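PDB 5G5Y: ABC transporter, substrate-binding protein, which binds short- and long-chain fructooligosaccharides, preferring tetrasaccharides and larger, as the solute-binding component of the FusABC-MsmK import complex. Local coordinates for residues 120-125 against 383-388. Residues are numbered along the deposited sequence; the frame is centred on the assembly and turned at random.
With ZN (zinc ion), chain J.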
loop_
_atom_site.group_PDB
_atom_site.type_symbol
_atom_site.label_atom_id
_atom_site.label_comp_id
_atom_site.label_asym_id
_atom_site.label_seq_id
_atom_site.Cartn_x
_atom_site.Cartn_y
_atom_site.Cartn_z
ATOM N N PRO A 120 -12.384 -10.465 1.580
ATOM C CA PRO A 120 -11.339 -9.517 1.335
ATOM C C PRO A 120 -11.507 -8.713 0.048
ATOM O O PRO A 120 -12.299 -9.066 -0.867
ATOM C CB PRO A 120 -10.094 -10.397 1.217
ATOM C CG PRO A 120 -10.619 -11.627 0.603
ATOM C CD PRO A 120 -11.927 -11.845 1.295
ATOM N N TRP A 121 -10.792 -7.607 0.035
ATOM C CA TRP A 121 -10.401 -6.907 -1.205
ATOM C C TRP A 121 -9.006 -7.396 -1.591
ATOM O O TRP A 121 -8.072 -7.322 -0.780
ATOM C CB TRP A 121 -10.405 -5.393 -0.979
ATOM C CG TRP A 121 -9.774 -4.540 -2.048
ATOM C CD1 TRP A 121 -10.374 -4.084 -3.193
ATOM C CD2 TRP A 121 -8.457 -3.953 -2.019
ATOM N NE1 TRP A 121 -9.499 -3.262 -3.885
ATOM C CE2 TRP A 121 -8.330 -3.152 -3.175
ATOM C CE3 TRP A 121 -7.395 -3.993 -1.103
ATOM C CZ2 TRP A 121 -7.172 -2.441 -3.459
ATOM C CZ3 TRP A 121 -6.240 -3.290 -1.390
ATOM C CH2 TRP A 121 -6.125 -2.548 -2.567
ATOM N N ILE A 122 -8.873 -7.856 -2.836
ATOM C CA ILE A 122 -7.614 -8.277 -3.412
ATOM C C ILE A 122 -7.405 -7.498 -4.713
ATOM O O ILE A 122 -8.249 -7.557 -5.627
ATOM C CB ILE A 122 -7.599 -9.795 -3.717
ATOM C CG1 ILE A 122 -7.746 -10.646 -2.428
ATOM C CG2 ILE A 122 -6.309 -10.168 -4.425
ATOM C CD1 ILE A 122 -8.203 -12.082 -2.660
ATOM N N GLU A 123 -6.284 -6.792 -4.801
ATOM C CA GLU A 123 -5.897 -6.078 -6.025
ATOM C C GLU A 123 -4.439 -6.342 -6.322
ATOM O O GLU A 123 -3.538 -5.690 -5.740
ATOM C CB GLU A 123 -6.140 -4.577 -5.894
ATOM C CG GLU A 123 -5.913 -3.745 -7.147
ATOM C CD GLU A 123 -5.910 -2.239 -6.860
ATOM O OE1 GLU A 123 -4.866 -1.719 -6.392
ATOM O OE2 GLU A 123 -6.947 -1.558 -7.062
ATOM N N GLU A 124 -4.176 -7.266 -7.241
ATOM C CA GLU A 124 -2.800 -7.537 -7.667
ATOM C C GLU A 124 -2.441 -6.629 -8.842
ATOM O O GLU A 124 -3.154 -6.604 -9.851
ATOM C CB GLU A 124 -2.656 -8.997 -8.066
ATOM C CG GLU A 124 -2.935 -9.928 -6.889
ATOM C CD GLU A 124 -2.615 -11.376 -7.234
ATOM O OE1 GLU A 124 -2.464 -11.650 -8.449
ATOM O OE2 GLU A 124 -2.525 -12.211 -6.297
ATOM N N LEU A 125 -1.424 -5.779 -8.646
ATOM C CA LEU A 125 -0.810 -5.003 -9.760
ATOM C C LEU A 125 0.638 -5.431 -9.776
ATOM O O LEU A 125 1.499 -4.888 -9.048
ATOM C CB LEU A 125 -0.964 -3.507 -9.543
ATOM C CG LEU A 125 -2.349 -2.947 -9.816
ATOM C CD1 LEU A 125 -2.503 -1.594 -9.152
ATOM C CD2 LEU A 125 -2.606 -2.878 -11.314
ATOM N N PRO A 383 -16.167 -6.343 -1.320
ATOM C CA PRO A 383 -15.310 -7.517 -1.500
ATOM C C PRO A 383 -15.137 -7.833 -2.989
ATOM O O PRO A 383 -16.119 -7.827 -3.765
ATOM C CB PRO A 383 -16.088 -8.610 -0.771
ATOM C CG PRO A 383 -17.517 -8.239 -1.009
ATOM C CD PRO A 383 -17.555 -6.728 -0.992
ATOM N N LEU A 384 -13.905 -8.114 -3.399
ATOM C CA LEU A 384 -13.584 -8.336 -4.788
ATOM C C LEU A 384 -12.155 -8.831 -4.934
ATOM O O LEU A 384 -11.319 -8.735 -3.986
ATOM C CB LEU A 384 -13.788 -7.023 -5.613
ATOM C CG LEU A 384 -12.856 -5.827 -5.312
ATOM C CD1 LEU A 384 -11.553 -5.909 -6.084
ATOM C CD2 LEU A 384 -13.570 -4.478 -5.597
ATOM N N ALA A 385 -11.864 -9.353 -6.119
ATOM C CA ALA A 385 -10.524 -9.786 -6.446
ATOM C C ALA A 385 -10.144 -9.537 -7.880
ATOM O O ALA A 385 -10.863 -9.940 -8.795
ATOM C CB ALA A 385 -10.319 -11.249 -6.144
ATOM N N ILE A 386 -8.991 -8.887 -8.034
ATOM C CA ILE A 386 -8.318 -8.706 -9.327
ATOM C C ILE A 386 -6.939 -9.342 -9.218
ATOM O O ILE A 386 -6.081 -8.901 -8.423
ATOM C CB ILE A 386 -8.197 -7.238 -9.717
ATOM C CG1 ILE A 386 -9.587 -6.579 -9.690
ATOM C CG2 ILE A 386 -7.598 -7.080 -11.111
ATOM C CD1 ILE A 386 -9.559 -5.071 -9.795
ATOM N N LEU A 387 -6.745 -10.387 -10.006
ATOM C CA LEU A 387 -5.493 -11.140 -10.023
ATOM C C LEU A 387 -4.669 -10.635 -11.192
ATOM O O LEU A 387 -5.211 -10.142 -12.194
ATOM C CB LEU A 387 -5.741 -12.637 -10.137
ATOM C CG LEU A 387 -6.622 -13.229 -9.039
ATOM C CD1 LEU A 387 -6.688 -14.731 -9.152
ATOM C CD2 LEU A 387 -6.147 -12.817 -7.656
ATOM N N ASP A 388 -3.357 -10.746 -11.036
ATOM C CA ASP A 388 -2.435 -10.314 -12.054
ATOM C C ASP A 388 -2.645 -11.043 -13.391
ATOM O O ASP A 388 -2.436 -10.446 -14.434
ATOM C CB ASP A 388 -1.013 -10.443 -11.554
ATOM C CG ASP A 388 -0.023 -9.676 -12.416
ATOM O OD1 ASP A 388 -0.133 -8.437 -12.511
ATOM O OD2 ASP A 388 0.878 -10.334 -12.983
HETATM ZN ZN ZN J . -1.249 -13.311 -9.009
HETATM O O HOH W 1 -2.355 -14.121 -10.886
#
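Ile122 is gripped from both ends by the neighbouring strand: its N donates to Leu384 O at 2.8 Å, and its O accepts from Ile386 N. Two further rungs complete the parallel ladder, Leu384 N to Pro120 O and Glu124 N to Ile386 O, the latter nearly straight with an N-H...O angle of 171°. Weaker CA-H...O contacts lie between these rungs, among them Ala385 CA to Ile122 O at 3.3 Å.

Where the backbone ladder stops, the Glu124 carboxylate takes over. OE1 accepts the N-H of Asp388 at 2.9 Å on its anti side, 18° out of the carboxylate plane, and binds zinc at 2.1 Å. Lys102, Asp127 and a water complete the zinc site. CG sits anti to the carbonyl carbon (chi1 -62°) and the chain runs extended beyond it, carrying the carboxylate over Leu387, whose CD2 lies 3.8 Å from Glu124 CD. OE2 is hydrogen-bonded by Tyr105, so both carboxylate oxygens are held and the group's rotation is probably fixed.

The apolar contacts divide between the two faces of the sheet. Trp121 and Leu384 run side by side, Leu384 CD1 meeting the indole obliquely at Trp121 CD1, 3.6 Å away; Glu123 CB lies against one indole face. On the other face Ile122 CB lies beside Ala385 CB, 3.9 Å away.

This pairing joins segments 258 residues apart in a family 1 solute-binding protein. The side-chain amide of Asn339, in helix 332-340, hydrogen-bonds Trp121 NE1 through OD1 and Glu123 OE2 through ND2, on the face where substrate-binding Glu123 lies with Trp121, Leu384 and Ile386, near Lys309 and Trp340, also substrate-binding. Helix 104-109 packs against Pro120 and Ile122 through Met109 and Tyr105. Strand 121-123 is central in a three-stranded mixed sheet, parallel to 384-386 and antiparallel to 305-306.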